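Cwp19 (Clostridioides difficile, PDB 5OQ3) is a cell-wall protein whose glycoside hydrolase domain, a TIM barrel, forms this chain; the whole protein may also act as an N-acetylmuramoyl-L-alanine amidase. Local coordinates at residues F193-Y205 with K214-L226. Residues are numbered along the deposited sequence; the frame is centred on the assembly and turned at random.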
ATOM      1  N   PHE A 193       4.052  -8.596  -0.330  1.00  9.57           N
ATOM      2  CA  PHE A 193       5.346  -8.916   0.164  1.00  9.34           C
ATOM      3  C   PHE A 193       5.847 -10.144  -0.600  1.00  9.47           C
ATOM      4  O   PHE A 193       5.959 -10.066  -1.818  1.00 11.46           O
ATOM      5  CB  PHE A 193       5.310  -9.043   1.708  1.00 11.55           C
ATOM      6  CG  PHE A 193       4.961  -7.765   2.367  1.00 12.64           C
ATOM      7  CD1 PHE A 193       5.928  -6.809   2.541  1.00 13.41           C
ATOM      8  CD2 PHE A 193       3.632  -7.463   2.660  1.00 13.18           C
ATOM      9  CE1 PHE A 193       5.628  -5.614   3.096  1.00 16.47           C
ATOM     10  CE2 PHE A 193       3.329  -6.257   3.210  1.00 14.99           C
ATOM     11  CZ  PHE A 193       4.321  -5.328   3.431  1.00 12.98           C
ATOM     12  N   TYR A 194       6.041 -11.290   0.033  1.00 10.70           N
ATOM     13  CA  TYR A 194       6.342 -12.490  -0.730  1.00  9.74           C
ATOM     14  C   TYR A 194       5.055 -12.894  -1.431  1.00 10.23           C
ATOM     15  O   TYR A 194       3.972 -12.721  -0.868  1.00 11.73           O
ATOM     16  CB  TYR A 194       6.807 -13.634   0.187  1.00  9.07           C
ATOM     17  CG  TYR A 194       8.237 -13.570   0.617  1.00  8.30           C
ATOM     18  CD1 TYR A 194       8.617 -12.830   1.722  1.00  7.83           C
ATOM     19  CD2 TYR A 194       9.223 -14.304  -0.060  1.00  8.50           C
ATOM     20  CE1 TYR A 194       9.955 -12.792   2.145  1.00  8.12           C
ATOM     21  CE2 TYR A 194      10.552 -14.285   0.354  1.00  8.00           C
ATOM     22  CZ  TYR A 194      10.910 -13.495   1.429  1.00  8.18           C
ATOM     23  OH  TYR A 194      12.222 -13.468   1.807  1.00  8.11           O
ATOM     24  N   PRO A 195       5.158 -13.430  -2.677  1.00 11.07           N
ATOM     25  CA  PRO A 195       3.937 -13.735  -3.408  1.00 14.08           C
ATOM     26  C   PRO A 195       3.331 -15.051  -3.069  1.00 17.33           C
ATOM     27  O   PRO A 195       2.284 -15.366  -3.569  1.00 28.43           O
ATOM     28  CB  PRO A 195       4.416 -13.777  -4.852  1.00 14.26           C
ATOM     29  CG  PRO A 195       5.867 -14.198  -4.756  1.00 11.58           C
ATOM     30  CD  PRO A 195       6.368 -13.498  -3.545  1.00 10.67           C
ATOM     31  N   GLY A 196       3.967 -15.881  -2.279  1.00 18.30           N
ATOM     32  CA  GLY A 196       3.275 -17.091  -1.901  1.00 22.96           C
ATOM     33  C   GLY A 196       4.114 -17.863  -0.991  1.00 25.20           C
ATOM     34  O   GLY A 196       5.268 -17.484  -0.703  1.00 32.45           O
ATOM     35  N   VAL A 197       3.509 -18.926  -0.502  1.00 24.86           N
ATOM     36  CA  VAL A 197       4.111 -19.749   0.514  1.00 30.57           C
ATOM     37  C   VAL A 197       5.478 -20.155   0.023  1.00 27.48           C
ATOM     38  O   VAL A 197       6.416 -20.064   0.795  1.00 30.52           O
ATOM     39  CB  VAL A 197       3.250 -20.959   0.956  1.00 32.74           C
ATOM     40  CG1 VAL A 197       1.926 -20.493   1.569  1.00 36.03           C
ATOM     41  CG2 VAL A 197       3.007 -21.945  -0.182  1.00 39.74           C
ATOM     42  N   SER A 198       5.558 -20.593  -1.246  1.00 27.95           N
ATOM     43  CA  SER A 198       6.784 -20.972  -1.853  1.00 26.45           C
ATOM     44  C   SER A 198       7.379 -19.821  -2.687  1.00 21.63           C
ATOM     45  O   SER A 198       6.709 -18.911  -3.162  1.00 25.06           O
ATOM     46  CB  SER A 198       6.624 -22.215  -2.711  1.00 30.68           C
ATOM     47  OG  SER A 198       6.102 -21.978  -4.002  1.00 42.26           O
ATOM     48  N   PHE A 199       8.677 -19.887  -2.870  1.00 19.97           N
ATOM     49  CA  PHE A 199       9.395 -18.829  -3.564  1.00 15.27           C
ATOM     50  C   PHE A 199      10.780 -19.400  -3.792  1.00 14.17           C
ATOM     51  O   PHE A 199      11.317 -20.017  -2.878  1.00 15.83           O
ATOM     52  CB  PHE A 199       9.497 -17.628  -2.649  1.00 16.00           C
ATOM     53  CG  PHE A 199       9.988 -16.368  -3.292  1.00 13.43           C
ATOM     54  CD1 PHE A 199       9.258 -15.713  -4.250  1.00 13.23           C
ATOM     55  CD2 PHE A 199      11.153 -15.793  -2.863  1.00 12.43           C
ATOM     56  CE1 PHE A 199       9.678 -14.520  -4.765  1.00 13.40           C
ATOM     57  CE2 PHE A 199      11.583 -14.575  -3.379  1.00 11.00           C
ATOM     58  CZ  PHE A 199      10.840 -13.934  -4.323  1.00 11.69           C
ATOM     59  N   ASN A 200      11.363 -19.186  -4.971  1.00 12.02           N
ATOM     60  CA  ASN A 200      12.623 -19.822  -5.315  1.00 12.73           C
ATOM     61  C   ASN A 200      13.820 -19.029  -4.807  1.00 11.91           C
ATOM     62  O   ASN A 200      14.578 -18.433  -5.584  1.00 13.67           O
ATOM     63  CB  ASN A 200      12.721 -20.040  -6.823  1.00 15.56           C
ATOM     64  CG  ASN A 200      13.911 -20.888  -7.195  1.00 20.03           C
ATOM     65  OD1 ASN A 200      14.662 -21.347  -6.323  1.00 26.05           O
ATOM     66  ND2 ASN A 200      14.097 -21.091  -8.486  1.00 23.41           N
ATOM     67  N   ASP A 201      13.963 -19.051  -3.484  1.00 11.84           N
ATOM     68  CA  ASP A 201      15.035 -18.355  -2.780  1.00 10.87           C
ATOM     69  C   ASP A 201      15.959 -19.295  -2.046  1.00 11.08           C
ATOM     70  O   ASP A 201      16.631 -18.868  -1.119  1.00 11.18           O
ATOM     71  CB  ASP A 201      14.483 -17.316  -1.795  1.00 11.77           C
ATOM     72  CG  ASP A 201      13.580 -17.900  -0.738  1.00 11.39           C
ATOM     73  OD1 ASP A 201      13.415 -19.151  -0.702  1.00 12.33           O
ATOM     74  OD2 ASP A 201      13.036 -17.109   0.081  1.00 11.32           O
ATOM     75  N   THR A 202      16.032 -20.555  -2.437  1.00 12.67           N
ATOM     76  CA  THR A 202      16.872 -21.506  -1.691  1.00 12.92           C
ATOM     77  C   THR A 202      18.313 -21.039  -1.597  1.00 11.98           C
ATOM     78  O   THR A 202      18.923 -21.156  -0.535  1.00 12.58           O
ATOM     79  CB  THR A 202      16.810 -22.875  -2.326  1.00 16.02           C
ATOM     80  OG1 THR A 202      15.430 -23.237  -2.438  1.00 22.62           O
ATOM     81  CG2 THR A 202      17.584 -23.878  -1.523  1.00 19.15           C
ATOM     82  N   ALA A 203      18.870 -20.511  -2.686  1.00 11.23           N
ATOM     83  CA  ALA A 203      20.272 -20.098  -2.649  1.00 10.83           C
ATOM     84  C   ALA A 203      20.459 -18.929  -1.695  1.00  9.40           C
ATOM     85  O   ALA A 203      21.416 -18.891  -0.938  1.00 10.20           O
ATOM     86  CB  ALA A 203      20.751 -19.743  -4.046  1.00 13.34           C
ATOM     87  N   THR A 204      19.519 -17.980  -1.705  1.00  9.38           N
ATOM     88  CA  THR A 204      19.548 -16.851  -0.805  1.00  8.31           C
ATOM     89  C   THR A 204      19.495 -17.338   0.641  1.00  8.04           C
ATOM     90  O   THR A 204      20.241 -16.864   1.492  1.00  9.07           O
ATOM     91  CB  THR A 204      18.356 -15.936  -1.104  1.00  9.04           C
ATOM     92  OG1 THR A 204      18.271 -15.721  -2.500  1.00 11.63           O
ATOM     93  CG2 THR A 204      18.488 -14.619  -0.402  1.00  9.94           C
ATOM     94  N   TYR A 205      18.600 -18.248   0.936  1.00  8.71           N
ATOM     95  CA  TYR A 205      18.471 -18.848   2.292  1.00  9.24           C
ATOM     96  C   TYR A 205      19.761 -19.549   2.728  1.00  9.99           C
ATOM     97  O   TYR A 205      20.256 -19.393   3.850  1.00 10.41           O
ATOM     98  CB  TYR A 205      17.239 -19.769   2.357  1.00  9.04           C
ATOM     99  CG  TYR A 205      17.202 -20.539   3.635  1.00  9.81           C
ATOM    100  CD1 TYR A 205      16.917 -19.905   4.848  1.00  9.44           C
ATOM    101  CD2 TYR A 205      17.556 -21.877   3.677  1.00 10.73           C
ATOM    102  CE1 TYR A 205      16.979 -20.592   6.055  1.00  9.66           C
ATOM    103  CE2 TYR A 205      17.592 -22.590   4.877  1.00 11.61           C
ATOM    104  CZ  TYR A 205      17.318 -21.943   6.066  1.00  9.98           C
ATOM    105  OH  TYR A 205      17.356 -22.641   7.240  1.00 12.92           O
ATOM    106  N   LYS A 214      13.077 -21.374   7.987  1.00  9.34           N
ATOM    107  CA  LYS A 214      13.059 -20.587   6.784  1.00  9.29           C
ATOM    108  C   LYS A 214      11.918 -19.575   6.741  1.00  9.59           C
ATOM    109  O   LYS A 214      12.089 -18.456   6.265  1.00  9.23           O
ATOM    110  CB  LYS A 214      13.011 -21.465   5.533  1.00 12.42           C
ATOM    111  CG  LYS A 214      13.126 -20.671   4.220  1.00 14.25           C
ATOM    112  CD  LYS A 214      13.455 -21.522   2.994  1.00 19.13           C
ATOM    113  CE  LYS A 214      12.334 -22.407   2.579  1.00 24.72           C
ATOM    114  NZ  LYS A 214      12.870 -23.311   1.496  1.00 28.62           N
ATOM    115  N   ASP A 215      10.777 -19.957   7.283  1.00  9.74           N
ATOM    116  CA  ASP A 215       9.645 -19.080   7.246  1.00 10.87           C
ATOM    117  C   ASP A 215       9.826 -17.936   8.215  1.00  9.58           C
ATOM    118  O   ASP A 215       9.443 -16.799   7.905  1.00  8.98           O
ATOM    119  CB  ASP A 215       8.334 -19.804   7.474  1.00 13.66           C
ATOM    120  CG  ASP A 215       7.953 -20.686   6.311  1.00 16.12           C
ATOM    121  OD1 ASP A 215       8.502 -20.563   5.217  1.00 17.60           O
ATOM    122  OD2 ASP A 215       7.039 -21.467   6.472  1.00 23.55           O
ATOM    123  N   ASN A 216      10.470 -18.173   9.347  1.00  8.98           N
ATOM    124  CA  ASN A 216      10.803 -17.101  10.249  1.00  8.15           C
ATOM    125  C   ASN A 216      11.837 -16.135   9.616  1.00  7.88           C
ATOM    126  O   ASN A 216      11.721 -14.930   9.792  1.00  7.68           O
ATOM    127  CB  ASN A 216      11.366 -17.635  11.593  1.00  9.30           C
ATOM    128  CG  ASN A 216      10.360 -18.424  12.421  1.00 10.14           C
ATOM    129  OD1 ASN A 216       9.195 -18.463  12.123  1.00 14.42           O
ATOM    130  ND2 ASN A 216      10.849 -19.018  13.504  1.00 12.78           N
ATOM    131  N   TRP A 217      12.786 -16.699   8.891  1.00  6.77           N
ATOM    132  CA  TRP A 217      13.761 -15.895   8.180  1.00  7.83           C
ATOM    133  C   TRP A 217      13.086 -15.014   7.117  1.00  6.90           C
ATOM    134  O   TRP A 217      13.408 -13.849   6.994  1.00  7.64           O
ATOM    135  CB  TRP A 217      14.825 -16.825   7.561  1.00  8.91           C
ATOM    136  CG  TRP A 217      15.813 -16.184   6.666  1.00  7.92           C
ATOM    137  CD1 TRP A 217      16.892 -15.426   7.012  1.00  8.85           C
ATOM    138  CD2 TRP A 217      15.779 -16.220   5.232  1.00  8.42           C
ATOM    139  NE1 TRP A 217      17.536 -15.026   5.870  1.00  9.06           N
ATOM    140  CE2 TRP A 217      16.870 -15.496   4.763  1.00  8.94           C
ATOM    141  CE3 TRP A 217      14.905 -16.797   4.306  1.00  8.49           C
ATOM    142  CZ2 TRP A 217      17.114 -15.306   3.394  1.00  9.32           C
ATOM    143  CZ3 TRP A 217      15.152 -16.648   2.992  1.00  9.75           C
ATOM    144  CH2 TRP A 217      16.242 -15.915   2.528  1.00  9.54           C
ATOM    145  N   ARG A 218      12.129 -15.550   6.366  1.00  7.42           N
ATOM    146  CA  ARG A 218      11.411 -14.753   5.376  1.00  6.58           C
ATOM    147  C   ARG A 218      10.630 -13.617   6.058  1.00  7.01           C
ATOM    148  O   ARG A 218      10.653 -12.475   5.569  1.00  6.83           O
ATOM    149  CB  ARG A 218      10.423 -15.631   4.579  1.00  8.00           C
ATOM    150  CG  ARG A 218      11.121 -16.563   3.587  1.00  7.90           C
ATOM    151  CD  ARG A 218      10.122 -17.349   2.837  1.00  9.51           C
ATOM    152  NE  ARG A 218      10.752 -18.147   1.783  1.00 10.56           N
ATOM    153  CZ  ARG A 218      10.187 -19.191   1.212  1.00 13.32           C
ATOM    154  NH1 ARG A 218       9.004 -19.612   1.610  1.00 16.80           N
ATOM    155  NH2 ARG A 218      10.845 -19.821   0.250  1.00 14.58           N
ATOM    156  N   ARG A 219       9.957 -13.897   7.177  1.00  7.07           N
ATOM    157  CA  ARG A 219       9.302 -12.826   7.920  1.00  6.85           C
ATOM    158  C   ARG A 219      10.285 -11.734   8.355  1.00  6.43           C
ATOM    159  O   ARG A 219       9.984 -10.530   8.235  1.00  6.79           O
ATOM    160  CB  ARG A 219       8.454 -13.371   9.097  1.00  6.73           C
ATOM    161  CG  ARG A 219       7.120 -13.994   8.697  1.00  8.05           C
ATOM    162  CD  ARG A 219       6.384 -14.591   9.910  1.00 10.45           C
ATOM    163  NE  ARG A 219       6.900 -15.878  10.347  1.00 11.02           N
ATOM    164  CZ  ARG A 219       6.533 -17.049   9.846  1.00  9.95           C
ATOM    165  NH1 ARG A 219       7.059 -18.152  10.338  1.00 12.48           N
ATOM    166  NH2 ARG A 219       5.636 -17.097   8.867  1.00 11.15           N
ATOM    167  N   GLU A 220      11.452 -12.167   8.815  1.00  6.18           N
ATOM    168  CA  GLU A 220      12.454 -11.213   9.226  1.00  5.87           C
ATOM    169  C   GLU A 220      13.023 -10.399   8.063  1.00  6.11           C
ATOM    170  O   GLU A 220      13.376  -9.249   8.246  1.00  6.59           O
ATOM    171  CB  GLU A 220      13.546 -11.871  10.037  1.00  7.87           C
ATOM    172  CG  GLU A 220      14.520 -10.863  10.658  1.00  8.59           C
ATOM    173  CD  GLU A 220      13.971  -9.880  11.692  1.00 10.93           C
ATOM    174  OE1 GLU A 220      14.657  -8.880  11.998  1.00 16.39           O
ATOM    175  OE2 GLU A 220      12.898 -10.049  12.197  1.00 12.73           O
ATOM    176  N   ASN A 221      13.120 -10.982   6.884  1.00  6.70           N
ATOM    177  CA  ASN A 221      13.547 -10.238   5.724  1.00  5.84           C
ATOM    178  C   ASN A 221      12.653  -9.025   5.468  1.00  5.80           C
ATOM    179  O   ASN A 221      13.097  -7.944   5.114  1.00  6.42           O
ATOM    180  CB  ASN A 221      13.558 -11.132   4.463  1.00  7.11           C
ATOM    181  CG  ASN A 221      14.634 -12.185   4.496  1.00  7.34           C
ATOM    182  OD1 ASN A 221      15.678 -12.020   5.110  1.00  9.45           O
ATOM    183  ND2 ASN A 221      14.412 -13.265   3.768  1.00  7.26           N
ATOM    184  N   VAL A 222      11.352  -9.258   5.590  1.00  6.19           N
ATOM    185  CA  VAL A 222      10.363  -8.183   5.410  1.00  6.49           C
ATOM    186  C   VAL A 222      10.500  -7.176   6.556  1.00  6.25           C
ATOM    187  O   VAL A 222      10.585  -5.945   6.294  1.00  6.76           O
ATOM    188  CB  VAL A 222       8.939  -8.749   5.339  1.00  6.69           C
ATOM    189  CG1 VAL A 222       7.892  -7.626   5.405  1.00  8.85           C
ATOM    190  CG2 VAL A 222       8.757  -9.586   4.066  1.00  7.80           C
ATOM    191  N   ASN A 223      10.592  -7.659   7.791  1.00  5.95           N
ATOM    192  CA  ASN A 223      10.783  -6.775   8.929  1.00  6.23           C
ATOM    193  C   ASN A 223      11.978  -5.863   8.750  1.00  6.42           C
ATOM    194  O   ASN A 223      11.891  -4.664   9.031  1.00  6.56           O
ATOM    195  CB  ASN A 223      11.004  -7.582  10.201  1.00  6.38           C
ATOM    196  CG  ASN A 223       9.829  -8.431  10.620  1.00  6.40           C
ATOM    197  OD1 ASN A 223       8.729  -8.357  10.063  1.00  8.36           O
ATOM    198  ND2 ASN A 223      10.091  -9.291  11.623  1.00  7.64           N
ATOM    199  N   THR A 224      13.095  -6.389   8.274  1.00  6.39           N
ATOM    200  CA  THR A 224      14.337  -5.652   8.081  0.60  6.64           C
ATOM    201  C   THR A 224      14.171  -4.545   7.076  1.00  5.84           C
ATOM    202  O   THR A 224      14.732  -3.466   7.207  1.00  6.89           O
ATOM    203  CB  THR A 224      15.452  -6.623   7.580  0.60  7.35           C
ATOM    204  OG1 THR A 224      15.702  -7.617   8.574  0.60  9.57           O
ATOM    205  CG2 THR A 224      16.743  -5.941   7.397  0.60  7.70           C
ATOM    206  N   LEU A 225      13.466  -4.831   5.992  1.00  6.58           N
ATOM    207  CA  LEU A 225      13.190  -3.816   4.983  1.00  6.56           C
ATOM    208  C   LEU A 225      12.413  -2.658   5.601  1.00  5.77           C
ATOM    209  O   LEU A 225      12.788  -1.494   5.464  1.00  5.82           O
ATOM    210  CB  LEU A 225      12.413  -4.378   3.787  1.00  7.73           C
ATOM    211  CG  LEU A 225      12.033  -3.290   2.784  1.00  7.95           C
ATOM    212  CD1 LEU A 225      13.241  -2.615   2.148  1.00  9.14           C
ATOM    213  CD2 LEU A 225      11.119  -3.897   1.741  1.00  9.71           C
ATOM    214  N   LEU A 226      11.327  -2.974   6.291  1.00  6.22           N
ATOM    215  CA  LEU A 226      10.547  -1.927   6.942  1.00  6.48           C
ATOM    216  C   LEU A 226      11.361  -1.095   7.901  1.00  5.51           C
ATOM    217  O   LEU A 226      11.313   0.147   7.871  1.00  5.70           O
ATOM    218  CB  LEU A 226       9.283  -2.482   7.607  1.00  6.77           C
ATOM    219  CG  LEU A 226       8.317  -3.274   6.732  1.00  8.94           C
ATOM    220  CD1 LEU A 226       7.091  -3.691   7.540  1.00  8.71           C
ATOM    221  CD2 LEU A 226       7.897  -2.660   5.467  1.00 11.73           C
TER
HETATM  222  O   HOH W   1       9.787 -22.278  -1.155  1.00 26.03           O
HETATM  223  O   HOH W   2      13.507 -21.930  -0.812  1.00 28.02           O
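The loop 193-197 runs antiparallel to the first turns of helix 214-236, with Phe193 beside Val222 (CA atoms 7.3 Å apart) and Tyr194 beside Arg218, then swings away through 198-201 into the short helix that begins at Thr202 and brings Tyr205 level with Lys214. Arg218 carries the middle. Its chain, extended from CG to NE, crosses one face of the Tyr194 ring at about a right angle, CD lying over it toward the rim, and the guanidinium then grips Asp201 side-on in a bidentate salt bridge: Arg218 NH2 to Asp201 OD1 at 2.8 Å and nearly straight, Arg218 NE to Asp201 OD2 at 3.0 Å on the syn lone pair. The two planes are 36° apart, so the pair is twisted rather than flat. Phe199 CB and Lys214 CE cover opposite faces of the guanidinium, a water joins NH2 to Phe199 N, and a second water links Asp201 OD1 to Lys214 NZ. All this belongs to a TIM barrel: the loop follows the fourth barrel strand, 186-189, and helix 214-236 leads back to the fifth, 241-244, so the contact folds a long beta-alpha connection onto its own helix. Tyr194 is also packed edge-to-face on Tyr272; its OH accepts a hydrogen bond from Asn221 ND2 (2.9 Å) and lies close to the plane of that amide. Farther along, Val222 CG1 meets Phe193 CD1 at 3.6 Å. At the other end Tyr205, its CG swung anti to the backbone N (chi1 171°), turns its ring edge to the face of Trp217 with planes at 70°, while Lys214 CG lies over the tyrosine face and Thr204 CG2 touches the indole edge at Trp217 CH2, 3.9 Å away.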